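PDB 4OMF: F420-reducing hydrogenase, subunit beta from Methanothermobacter marburgensis, which probably carries electrons from hydrogen oxidation to coenzyme F420, through an iron-sulfur cluster and FAD, as part of the F420-reducing hydrogenase. Local coordinates for residues C[20-25]-C[67-72]; C[136-139]-C[145-148]; C[158-163]-C[169-174]. All coordinates share one frame; numbering follows the deposited sequence.

Contact 1. Residues C[20-25]-C[67-72]. With FAD (flavin-adenine dinucleotide), chain R.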
loop_
_atom_site.group_PDB
_atom_site.type_symbol
_atom_site.label_atom_id
_atom_site.label_comp_id
_atom_site.label_asym_id
_atom_site.label_seq_id
_atom_site.Cartn_x
_atom_site.Cartn_y
_atom_site.Cartn_z
ATOM N N GLN C 20 11.474 41.557 20.029
ATOM C CA GLN C 20 10.341 41.930 20.880
ATOM C C GLN C 20 9.074 42.191 20.060
ATOM O O GLN C 20 7.988 41.751 20.426
ATOM C CB GLN C 20 10.677 43.167 21.709
ATOM C CG GLN C 20 11.782 42.943 22.749
ATOM C CD GLN C 20 12.047 44.173 23.606
ATOM O OE1 GLN C 20 11.588 45.276 23.297
ATOM N NE2 GLN C 20 12.794 43.987 24.690
ATOM N N LYS C 21 9.228 42.882 18.938
ATOM C CA LYS C 21 8.095 43.200 18.068
ATOM C C LYS C 21 7.439 41.966 17.443
ATOM O O LYS C 21 6.231 41.960 17.189
ATOM C CB LYS C 21 8.534 44.142 16.948
ATOM C CG LYS C 21 8.910 45.544 17.392
ATOM C CD LYS C 21 7.696 46.452 17.501
ATOM C CE LYS C 21 8.100 47.923 17.484
ATOM N NZ LYS C 21 9.076 48.261 18.562
ATOM N N LEU C 22 8.229 40.924 17.192
ATOM C CA LEU C 22 7.749 39.778 16.429
ATOM C C LEU C 22 7.308 38.612 17.308
ATOM O O LEU C 22 6.506 37.771 16.893
ATOM C CB LEU C 22 8.840 39.299 15.465
ATOM C CG LEU C 22 9.236 40.299 14.367
ATOM C CD1 LEU C 22 10.541 39.862 13.709
ATOM C CD2 LEU C 22 8.130 40.424 13.326
ATOM N N ALA C 23 7.827 38.577 18.531
ATOM C CA ALA C 23 7.683 37.417 19.423
ATOM C C ALA C 23 6.286 37.192 19.972
ATOM O O ALA C 23 5.541 38.146 20.210
ATOM C CB ALA C 23 8.644 37.560 20.589
ATOM N N GLN C 24 5.950 35.925 20.214
ATOM C CA GLN C 24 4.707 35.606 20.909
ATOM C C GLN C 24 4.708 36.158 22.328
ATOM O O GLN C 24 3.743 36.791 22.782
ATOM C CB GLN C 24 4.483 34.094 20.959
ATOM C CG GLN C 24 3.140 33.698 21.587
ATOM C CD GLN C 24 1.963 33.970 20.628
ATOM O OE1 GLN C 24 2.164 34.242 19.436
ATOM N NE2 GLN C 24 0.743 33.897 21.148
ATOM N N ASP C 25 5.804 35.889 23.019
ATOM C CA ASP C 25 5.932 36.206 24.427
ATOM C C ASP C 25 7.237 36.979 24.642
ATOM O O ASP C 25 7.356 38.107 24.170
ATOM C CB ASP C 25 5.865 34.916 25.246
ATOM C CG ASP C 25 4.510 34.237 25.126
ATOM O OD1 ASP C 25 3.489 34.930 25.344
ATOM O OD2 ASP C 25 4.454 33.030 24.797
ATOM N N GLU C 67 15.528 34.394 8.870
ATOM C CA GLU C 67 14.617 33.270 8.733
ATOM C C GLU C 67 14.043 32.842 10.083
ATOM O O GLU C 67 12.876 32.415 10.174
ATOM C CB GLU C 67 15.313 32.084 8.057
ATOM C CG GLU C 67 15.509 32.267 6.572
ATOM C CD GLU C 67 16.388 31.176 5.956
ATOM O OE1 GLU C 67 17.287 30.660 6.655
ATOM O OE2 GLU C 67 16.181 30.849 4.768
ATOM N N LEU C 68 14.857 32.954 11.129
ATOM C CA LEU C 68 14.375 32.664 12.488
ATOM C C LEU C 68 13.289 33.660 12.863
ATOM O O LEU C 68 12.251 33.298 13.419
ATOM C CB LEU C 68 15.518 32.732 13.495
ATOM C CG LEU C 68 16.534 31.598 13.388
ATOM C CD1 LEU C 68 17.756 31.842 14.311
ATOM C CD2 LEU C 68 15.863 30.278 13.708
ATOM N N LYS C 69 13.560 34.925 12.589
ATOM C CA LYS C 69 12.610 35.989 12.894
ATOM C C LYS C 69 11.306 35.804 12.112
ATOM O O LYS C 69 10.222 36.068 12.628
ATOM C CB LYS C 69 13.218 37.350 12.578
ATOM C CG LYS C 69 14.233 37.798 13.603
ATOM C CD LYS C 69 14.788 39.160 13.259
ATOM C CE LYS C 69 15.999 39.491 14.114
ATOM N NZ LYS C 69 16.697 40.711 13.598
ATOM N N ALA C 70 11.410 35.352 10.866
ATOM C CA ALA C 70 10.197 35.135 10.055
ATOM C C ALA C 70 9.299 34.020 10.606
ATOM O O ALA C 70 8.108 33.932 10.247
ATOM C CB ALA C 70 10.573 34.829 8.604
ATOM N N ALA C 71 9.856 33.180 11.479
ATOM C CA ALA C 71 9.116 32.070 12.068
ATOM C C ALA C 71 8.540 32.414 13.461
ATOM O O ALA C 71 7.793 31.622 14.047
ATOM C CB ALA C 71 10.006 30.834 12.170
ATOM N N ALA C 72 8.887 33.587 13.984
ATOM C CA ALA C 72 8.486 33.973 15.337
ATOM C C ALA C 72 6.969 34.074 15.452
ATOM O O ALA C 72 6.273 34.305 14.444
ATOM C CB ALA C 72 9.134 35.289 15.728
HETATM P PA FAD R . 9.060 33.345 19.499
HETATM O O1A FAD R . 7.718 33.975 19.232
HETATM O O2A FAD R . 10.351 34.107 19.444
HETATM O O5B FAD R . 9.207 32.111 18.502
HETATM C C5B FAD R . 8.144 31.150 18.547
HETATM C C4B FAD R . 8.700 29.827 18.016
HETATM O O4B FAD R . 7.685 28.825 18.101
HETATM C C3B FAD R . 9.092 29.972 16.550
HETATM O O3B FAD R . 10.408 29.455 16.302
HETATM C C2B FAD R . 8.059 29.115 15.831
HETATM O O2B FAD R . 8.638 28.475 14.683
HETATM C C1B FAD R . 7.636 28.104 16.881
HETATM N N9A FAD R . 6.261 27.646 16.618
HETATM C C8A FAD R . 5.186 28.437 16.448
HETATM N N7A FAD R . 4.074 27.694 16.239
HETATM C C5A FAD R . 4.464 26.390 16.281
HETATM C C6A FAD R . 3.792 25.081 16.115
HETATM N N6A FAD R . 2.462 24.998 15.848
HETATM N N1A FAD R . 4.553 23.983 16.245
HETATM C C2A FAD R . 5.882 24.037 16.474
HETATM N N3A FAD R . 6.571 25.194 16.624
HETATM C C4A FAD R . 5.904 26.372 16.535
HETATM N N1 FAD R . 2.579 28.466 26.058
HETATM C C2 FAD R . 2.180 28.267 27.377
HETATM O O2 FAD R . 2.642 29.013 28.263
HETATM N N3 FAD R . 1.249 27.277 27.659
HETATM C C4 FAD R . 0.757 26.460 26.662
HETATM O O4 FAD R . -0.051 25.554 26.966
HETATM C C4X FAD R . 0.632 27.060 25.353
HETATM N N5 FAD R . -0.009 26.203 24.323
HETATM C C5X FAD R . 0.818 26.061 23.118
HETATM C C6 FAD R . 0.281 25.210 22.137
HETATM C C7 FAD R . 0.861 25.161 20.863
HETATM C C7M FAD R . 0.294 24.233 19.798
HETATM C C8 FAD R . 1.955 25.982 20.599
HETATM C C8M FAD R . 2.667 26.025 19.260
HETATM C C9 FAD R . 2.490 26.850 21.575
HETATM C C9A FAD R . 1.862 26.963 22.821
HETATM N N10 FAD R . 2.450 27.756 23.841
HETATM C C10 FAD R . 1.805 27.935 25.051
HETATM C "C1'" FAD R . 3.783 28.379 23.721
HETATM C "C2'" FAD R . 3.761 29.811 23.254
HETATM O "O2'" FAD R . 2.613 30.198 22.651
HETATM C "C3'" FAD R . 4.923 30.197 22.688
HETATM O "O3'" FAD R . 5.135 29.663 21.460
HETATM C "C4'" FAD R . 6.150 30.217 23.584
HETATM O "O4'" FAD R . 5.925 30.975 24.792
HETATM C "C5'" FAD R . 7.370 30.760 22.831
HETATM O "O5'" FAD R . 7.270 32.171 22.712
HETATM P P FAD R . 8.553 33.066 22.378
HETATM O O1P FAD R . 9.641 32.642 23.340
HETATM O O2P FAD R . 8.161 34.514 22.344
HETATM O O3P FAD R . 8.977 32.530 20.900
#

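Contact 2. Residues C[136-139]-C[145-148]. With FAD (flavin-adenine dinucleotide), chain R; SF4 (iron/sulfur cluster), chain N.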
loop_
_atom_site.group_PDB
_atom_site.type_symbol
_atom_site.label_atom_id
_atom_site.label_comp_id
_atom_site.label_asym_id
_atom_site.label_seq_id
_atom_site.Cartn_x
_atom_site.Cartn_y
_atom_site.Cartn_z
ATOM N N GLU C 136 -2.710 21.778 24.355
ATOM C CA GLU C 136 -3.535 21.182 23.307
ATOM C C GLU C 136 -3.105 21.750 21.974
ATOM O O GLU C 136 -2.543 22.843 21.926
ATOM C CB GLU C 136 -5.029 21.467 23.533
ATOM C CG GLU C 136 -5.415 22.944 23.493
ATOM C CD GLU C 136 -5.428 23.606 24.863
ATOM O OE1 GLU C 136 -4.891 24.729 24.994
ATOM O OE2 GLU C 136 -5.991 23.013 25.813
ATOM N N ASN C 137 -3.388 21.027 20.889
ATOM C CA ASN C 137 -3.239 21.604 19.560
ATOM C C ASN C 137 -4.492 21.319 18.706
ATOM O O ASN C 137 -5.256 20.419 19.013
ATOM C CB ASN C 137 -1.976 21.076 18.869
ATOM C CG ASN C 137 -1.412 22.060 17.858
ATOM O OD1 ASN C 137 -1.995 23.113 17.619
ATOM N ND2 ASN C 137 -0.259 21.726 17.273
ATOM N N PHE C 138 -4.704 22.126 17.675
ATOM C CA PHE C 138 -5.961 22.134 16.905
ATOM C C PHE C 138 -5.777 21.818 15.423
ATOM O O PHE C 138 -4.844 22.296 14.789
ATOM C CB PHE C 138 -6.657 23.510 17.018
ATOM C CG PHE C 138 -7.007 23.903 18.419
ATOM C CD1 PHE C 138 -8.184 23.447 19.009
ATOM C CD2 PHE C 138 -6.153 24.704 19.165
ATOM C CE1 PHE C 138 -8.513 23.784 20.322
ATOM C CE2 PHE C 138 -6.472 25.039 20.481
ATOM C CZ PHE C 138 -7.660 24.579 21.054
ATOM N N PRO C 139 -6.683 21.008 14.853
ATOM C CA PRO C 139 -6.677 20.953 13.385
ATOM C C PRO C 139 -6.966 22.359 12.831
ATOM O O PRO C 139 -7.580 23.194 13.504
ATOM C CB PRO C 139 -7.793 19.960 13.047
ATOM C CG PRO C 139 -8.055 19.199 14.333
ATOM C CD PRO C 139 -7.700 20.129 15.457
ATOM N N THR C 145 -13.112 27.477 12.590
ATOM C CA THR C 145 -14.375 27.582 13.329
ATOM C C THR C 145 -14.299 28.700 14.375
ATOM O O THR C 145 -15.210 29.516 14.471
ATOM C CB THR C 145 -14.758 26.270 14.043
ATOM O OG1 THR C 145 -14.972 25.240 13.069
ATOM C CG2 THR C 145 -16.069 26.462 14.841
ATOM N N PHE C 146 -13.201 28.748 15.125
ATOM C CA PHE C 146 -13.040 29.801 16.124
ATOM C C PHE C 146 -13.079 31.170 15.461
ATOM O O PHE C 146 -13.818 32.052 15.890
ATOM C CB PHE C 146 -11.719 29.655 16.897
ATOM C CG PHE C 146 -11.529 28.307 17.554
ATOM C CD1 PHE C 146 -10.266 27.876 17.909
ATOM C CD2 PHE C 146 -12.608 27.487 17.827
ATOM C CE1 PHE C 146 -10.079 26.637 18.511
ATOM C CE2 PHE C 146 -12.422 26.251 18.415
ATOM C CZ PHE C 146 -11.162 25.829 18.760
ATOM N N ILE C 147 -12.284 31.329 14.401
ATOM C CA ILE C 147 -11.958 32.655 13.849
ATOM C C ILE C 147 -12.943 33.126 12.773
ATOM O O ILE C 147 -13.403 34.262 12.809
ATOM C CB ILE C 147 -10.517 32.642 13.277
ATOM C CG1 ILE C 147 -9.511 32.551 14.431
ATOM C CG2 ILE C 147 -10.256 33.860 12.382
ATOM C CD1 ILE C 147 -8.119 32.099 14.024
ATOM N N CYS C 148 -13.276 32.239 11.836
ATOM C CA CYS C 148 -14.150 32.598 10.725
ATOM C C CYS C 148 -15.632 32.489 11.056
ATOM O O CYS C 148 -16.443 33.226 10.499
ATOM C CB CYS C 148 -13.843 31.736 9.498
ATOM S SG CYS C 148 -12.132 31.795 8.953
HETATM P PA FAD R . 9.060 33.345 19.499
HETATM O O1A FAD R . 7.718 33.975 19.232
HETATM O O2A FAD R . 10.351 34.107 19.444
HETATM O O5B FAD R . 9.207 32.111 18.502
HETATM C C5B FAD R . 8.144 31.150 18.547
HETATM C C4B FAD R . 8.700 29.827 18.016
HETATM O O4B FAD R . 7.685 28.825 18.101
HETATM C C3B FAD R . 9.092 29.972 16.550
HETATM O O3B FAD R . 10.408 29.455 16.302
HETATM C C2B FAD R . 8.059 29.115 15.831
HETATM O O2B FAD R . 8.638 28.475 14.683
HETATM C C1B FAD R . 7.636 28.104 16.881
HETATM N N9A FAD R . 6.261 27.646 16.618
HETATM C C8A FAD R . 5.186 28.437 16.448
HETATM N N7A FAD R . 4.074 27.694 16.239
HETATM C C5A FAD R . 4.464 26.390 16.281
HETATM C C6A FAD R . 3.792 25.081 16.115
HETATM N N6A FAD R . 2.462 24.998 15.848
HETATM N N1A FAD R . 4.553 23.983 16.245
HETATM C C2A FAD R . 5.882 24.037 16.474
HETATM N N3A FAD R . 6.571 25.194 16.624
HETATM C C4A FAD R . 5.904 26.372 16.535
HETATM N N1 FAD R . 2.579 28.466 26.058
HETATM C C2 FAD R . 2.180 28.267 27.377
HETATM O O2 FAD R . 2.642 29.013 28.263
HETATM N N3 FAD R . 1.249 27.277 27.659
HETATM C C4 FAD R . 0.757 26.460 26.662
HETATM O O4 FAD R . -0.051 25.554 26.966
HETATM C C4X FAD R . 0.632 27.060 25.353
HETATM N N5 FAD R . -0.009 26.203 24.323
HETATM C C5X FAD R . 0.818 26.061 23.118
HETATM C C6 FAD R . 0.281 25.210 22.137
HETATM C C7 FAD R . 0.861 25.161 20.863
HETATM C C7M FAD R . 0.294 24.233 19.798
HETATM C C8 FAD R . 1.955 25.982 20.599
HETATM C C8M FAD R . 2.667 26.025 19.260
HETATM C C9 FAD R . 2.490 26.850 21.575
HETATM C C9A FAD R . 1.862 26.963 22.821
HETATM N N10 FAD R . 2.450 27.756 23.841
HETATM C C10 FAD R . 1.805 27.935 25.051
HETATM C "C1'" FAD R . 3.783 28.379 23.721
HETATM C "C2'" FAD R . 3.761 29.811 23.254
HETATM O "O2'" FAD R . 2.613 30.198 22.651
HETATM C "C3'" FAD R . 4.923 30.197 22.688
HETATM O "O3'" FAD R . 5.135 29.663 21.460
HETATM C "C4'" FAD R . 6.150 30.217 23.584
HETATM O "O4'" FAD R . 5.925 30.975 24.792
HETATM C "C5'" FAD R . 7.370 30.760 22.831
HETATM O "O5'" FAD R . 7.270 32.171 22.712
HETATM P P FAD R . 8.553 33.066 22.378
HETATM O O1P FAD R . 9.641 32.642 23.340
HETATM O O2P FAD R . 8.161 34.514 22.344
HETATM O O3P FAD R . 8.977 32.530 20.900
HETATM FE FE1 SF4 N . 1.437 17.371 21.661
HETATM FE FE2 SF4 N . 0.701 17.035 24.183
HETATM FE FE3 SF4 N . -1.169 17.540 22.345
HETATM FE FE4 SF4 N . 0.531 19.517 23.015
HETATM S S1 SF4 N . -1.028 18.528 24.423
HETATM S S2 SF4 N . -0.045 18.885 20.856
HETATM S S3 SF4 N . 2.419 18.367 23.502
HETATM S S4 SF4 N . 0.124 15.648 22.455
#

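Contact 3. Residues C[158-163]-C[169-174]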
loop_
_atom_site.group_PDB
_atom_site.type_symbol
_atom_site.label_atom_id
_atom_site.label_comp_id
_atom_site.label_asym_id
_atom_site.label_seq_id
_atom_site.Cartn_x
_atom_site.Cartn_y
_atom_site.Cartn_z
ATOM N N VAL C 158 -6.456 38.050 10.979
ATOM C CA VAL C 158 -5.762 37.795 12.261
ATOM C C VAL C 158 -4.283 38.201 12.200
ATOM O O VAL C 158 -3.519 37.660 11.389
ATOM C CB VAL C 158 -5.882 36.307 12.664
ATOM C CG1 VAL C 158 -5.030 36.002 13.888
ATOM C CG2 VAL C 158 -7.369 35.957 12.918
ATOM N N GLU C 159 -3.890 39.179 13.019
ATOM C CA GLU C 159 -2.491 39.599 13.097
ATOM C C GLU C 159 -1.697 38.817 14.143
ATOM O O GLU C 159 -0.480 38.673 14.021
ATOM C CB GLU C 159 -2.396 41.101 13.400
ATOM C CG GLU C 159 -2.988 41.935 12.273
ATOM C CD GLU C 159 -2.745 43.424 12.414
ATOM O OE1 GLU C 159 -2.368 43.879 13.515
ATOM O OE2 GLU C 159 -2.946 44.144 11.409
ATOM N N LYS C 160 -2.384 38.324 15.169
ATOM C CA LYS C 160 -1.749 37.520 16.224
ATOM C C LYS C 160 -2.832 36.668 16.901
ATOM O O LYS C 160 -3.958 37.114 17.036
ATOM C CB LYS C 160 -1.048 38.413 17.265
ATOM C CG LYS C 160 -0.237 37.635 18.318
ATOM C CD LYS C 160 0.425 38.565 19.348
ATOM C CE LYS C 160 1.410 37.786 20.234
ATOM N NZ LYS C 160 1.943 38.587 21.364
ATOM N N MET C 161 -2.491 35.458 17.329
ATOM C CA MET C 161 -3.397 34.687 18.178
ATOM C C MET C 161 -2.671 34.366 19.486
ATOM O O MET C 161 -1.440 34.350 19.531
ATOM C CB MET C 161 -3.889 33.411 17.473
ATOM C CG MET C 161 -2.787 32.476 16.969
ATOM S SD MET C 161 -3.468 31.054 16.054
ATOM C CE MET C 161 -4.357 31.858 14.723
ATOM N N ASP C 162 -3.440 34.129 20.546
ATOM C CA ASP C 162 -2.861 33.904 21.873
ATOM C C ASP C 162 -3.862 33.129 22.725
ATOM O O ASP C 162 -5.072 33.185 22.494
ATOM C CB ASP C 162 -2.516 35.245 22.534
ATOM C CG ASP C 162 -1.405 35.129 23.568
ATOM O OD1 ASP C 162 -0.919 33.998 23.798
ATOM O OD2 ASP C 162 -1.014 36.176 24.134
ATOM N N ILE C 163 -3.351 32.392 23.698
ATOM C CA ILE C 163 -4.192 31.656 24.636
ATOM C C ILE C 163 -3.701 31.999 26.030
ATOM O O ILE C 163 -2.500 32.039 26.276
ATOM C CB ILE C 163 -4.132 30.127 24.386
ATOM C CG1 ILE C 163 -4.839 29.788 23.071
ATOM C CG2 ILE C 163 -4.728 29.354 25.578
ATOM C CD1 ILE C 163 -4.777 28.322 22.650
ATOM N N TRP C 169 -7.554 34.234 22.193
ATOM C CA TRP C 169 -7.500 35.634 21.773
ATOM C C TRP C 169 -7.116 35.796 20.302
ATOM O O TRP C 169 -6.153 35.171 19.830
ATOM C CB TRP C 169 -6.472 36.408 22.603
ATOM C CG TRP C 169 -6.619 36.301 24.092
ATOM C CD1 TRP C 169 -6.384 35.200 24.865
ATOM C CD2 TRP C 169 -6.973 37.358 24.991
ATOM N NE1 TRP C 169 -6.609 35.500 26.191
ATOM C CE2 TRP C 169 -6.977 36.816 26.295
ATOM C CE3 TRP C 169 -7.323 38.700 24.817
ATOM C CZ2 TRP C 169 -7.294 37.579 27.427
ATOM C CZ3 TRP C 169 -7.644 39.459 25.940
ATOM C CH2 TRP C 169 -7.633 38.890 27.230
ATOM N N VAL C 170 -7.813 36.675 19.591
ATOM C CA VAL C 170 -7.349 37.038 18.252
ATOM C C VAL C 170 -7.230 38.547 18.155
ATOM O O VAL C 170 -8.113 39.272 18.559
ATOM C CB VAL C 170 -8.265 36.468 17.122
ATOM C CG1 VAL C 170 -8.495 34.965 17.318
ATOM C CG2 VAL C 170 -9.573 37.160 17.063
ATOM N N TYR C 171 -6.083 38.997 17.665
ATOM C CA TYR C 171 -5.831 40.410 17.443
ATOM C C TYR C 171 -5.975 40.732 15.956
ATOM O O TYR C 171 -5.343 40.084 15.117
ATOM C CB TYR C 171 -4.430 40.762 17.930
ATOM C CG TYR C 171 -4.296 40.586 19.421
ATOM C CD1 TYR C 171 -4.519 41.649 20.280
ATOM C CD2 TYR C 171 -3.977 39.351 19.969
ATOM C CE1 TYR C 171 -4.412 41.494 21.655
ATOM C CE2 TYR C 171 -3.868 39.186 21.337
ATOM C CZ TYR C 171 -4.083 40.258 22.174
ATOM O OH TYR C 171 -3.970 40.098 23.540
ATOM N N THR C 172 -6.808 41.714 15.636
ATOM C CA THR C 172 -6.931 42.159 14.250
ATOM C C THR C 172 -6.290 43.542 14.120
ATOM O O THR C 172 -5.684 44.029 15.078
ATOM C CB THR C 172 -8.397 42.202 13.778
ATOM O OG1 THR C 172 -9.099 43.254 14.456
ATOM C CG2 THR C 172 -9.086 40.882 14.034
ATOM N N GLN C 173 -6.414 44.188 12.960
ATOM C CA GLN C 173 -5.694 45.448 12.765
ATOM C C GLN C 173 -6.121 46.526 13.764
ATOM O O GLN C 173 -5.345 47.453 14.048
ATOM C CB GLN C 173 -5.850 45.972 11.332
ATOM C CG GLN C 173 -7.254 46.040 10.781
ATOM C CD GLN C 173 -7.241 46.531 9.322
ATOM O OE1 GLN C 173 -6.191 46.535 8.662
ATOM N NE2 GLN C 173 -8.399 46.955 8.827
ATOM N N ASP C 174 -7.327 46.396 14.320
ATOM C CA ASP C 174 -7.790 47.382 15.301
ATOM C C ASP C 174 -8.730 46.845 16.388
ATOM O O ASP C 174 -9.454 47.620 17.017
ATOM C CB ASP C 174 -8.488 48.528 14.572
ATOM C CG ASP C 174 -9.785 48.093 13.903
ATOM O OD1 ASP C 174 -10.100 46.875 13.929
ATOM O OD2 ASP C 174 -10.480 48.977 13.348
#

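Contact 1. Residues C[20-25]-C[67-72]
Leu22, in the last turn of helix 17-22, reaches helix 65-70 with one methyl, its CD1 lying 3.8 Å from Lys69 CB. With CG beside its own backbone N and anti to the carbonyl carbon (chi1 -64°), the leucine chain crosses the lysine at about a right angle, meeting only the root of that side chain; Lys69 runs on extended to a salt bridge with Glu18. Lower down, Leu22 CB packs on Ala72 CB at 4.0 Å, and the Leu22 carbonyl O touches the same methyl. At Ala23 the chain leaves helical geometry, and from here on it serves the FAD. Gln24 N gives a nearly straight bond, 2.8 Å and 173°, to O1A on one phosphorus of the FAD, and Asp25 N reaches O2P on the other, also at 2.8 Å. Two successive amides thus grip both phosphates of the diphosphate. Asp25 adds its carboxylate: OD2 takes a short 2.5 Å bond from the ribityl hydroxyl O4'. The 67-72 side closes in on the adenosine half, where Ala71 O comes 3.1 Å from C2B of the ribose. The segments that follow helices 17-22 and 65-70 converge on the cofactor, with Leu68 of helix 65-70 packed on helix 28-39 and on strands 44-51 and 56-62 of the large mixed sheet.

Contact 2. Residues C[136-139]-C[145-148]
Phe146 points the CE1-CZ edge of its ring at the face of Phe138, a T-shaped pair with centroids 5.2 Å apart and planes at 84°. The edge stands off-centre, over the CD1-CE1 side of the Phe138 ring, and the closest carbons, Phe138 CE1 and Phe146 CZ, are 3.7 Å apart. Each side chain has its CG anti to its own carbonyl carbon (chi1 -60° in Phe138, -55° in Phe146), which brings the rings together across the first turns of helix 140-150. This aromatic meeting is the tight part, and Phe168 and Tyr187 make further edge-to-face pairs with Phe146. Away from it the contact loosens: Glu136 is partly exposed, its OE1 hydrogen-bonded to an unidentified molecule, probably from the crystallisation liquor, and Thr145 OG1 bonds a polar side chain of another protein chain. Asn137 faces the cofactors, its CB 3.5 Å from S2 of the iron-sulfur cluster and its OD1 3.4 Å from the flavin methyl C7M. The same OD1 accepts Phe138 N at 2.9 Å from above the amide plane, while ND2 bonds to Thr77 O. A leucine here would probably leave Phe138 N and Thr77 O without these mates and disturb the packing of this side chain against the flavin methyl. The loop 136-139 follows strand 126-132 of the large sheet and leads through Pro139, the N-cap residue, into helix 140-150.

Contact 3. Residues C[158-163]-C[169-174]
Tyr171 O is held by two successive amides: Glu159 N reaches it at 2.7 Å, nearly in line with the carbonyl, and Lys160 N adds a weak bond of 3.4 Å. Two residues facing one make this a classic beta bulge, formed by Glu159 and Lys160 opposite Tyr171. Beyond it the pairing is regular antiparallel. Tyr171 N returns an almost straight bond (178°) to Lys160 O, and Asp162 and Trp169 bond both ways, with Trp169 N 2.7 Å from Asp162 O. Between them, in the non-hydrogen-bonded pair Met161-Val170, Met161 CA-H points at Trp169 O. The Trp169 ring turns its edge to Asp162 O, with CD1 3.4 Å from it, while NE1 bonds to Gly164 O. Tyr171 likewise has Lys160 O at its ring edge, in plane. Lys160 CB sits 4.1 Å from Tyr171 CD2; CG anti to the backbone N (chi1 -174°) starts the extended chain that takes NZ to Gln24 O. At the exposed end, the Glu159 carboxylate rests OE2 against Gln173 CB. The two strands form a beta hairpin, and 176-180 lies beyond 167-171 in the three-stranded antiparallel sheet; Met161 and Val170 face helix 140-150, both packing on Ile147.

Along the chain the three contacts come in series; two of them touch the FAD, and the third bridges those two. Contact 1 meets the cofactor at its diphosphate and contact 2 at the flavin, beside the iron-sulfur cluster; their centres are about 21 Å apart and their nearest atoms about 11 Å. Contact 3 is centred about 15 Å from the centre of contact 1 and about 13 Å from that of contact 2. Gln24 NE2 probably bonds to Met161 O, Ile147 packs on Val158, and Phe138 on Ile163. The small antiparallel sheet thus ties the FAD-binding segment 20-25 to helix 140-150. In contact 2, Asn137 lies against both flavin and cluster, consistent with electron transfer between them.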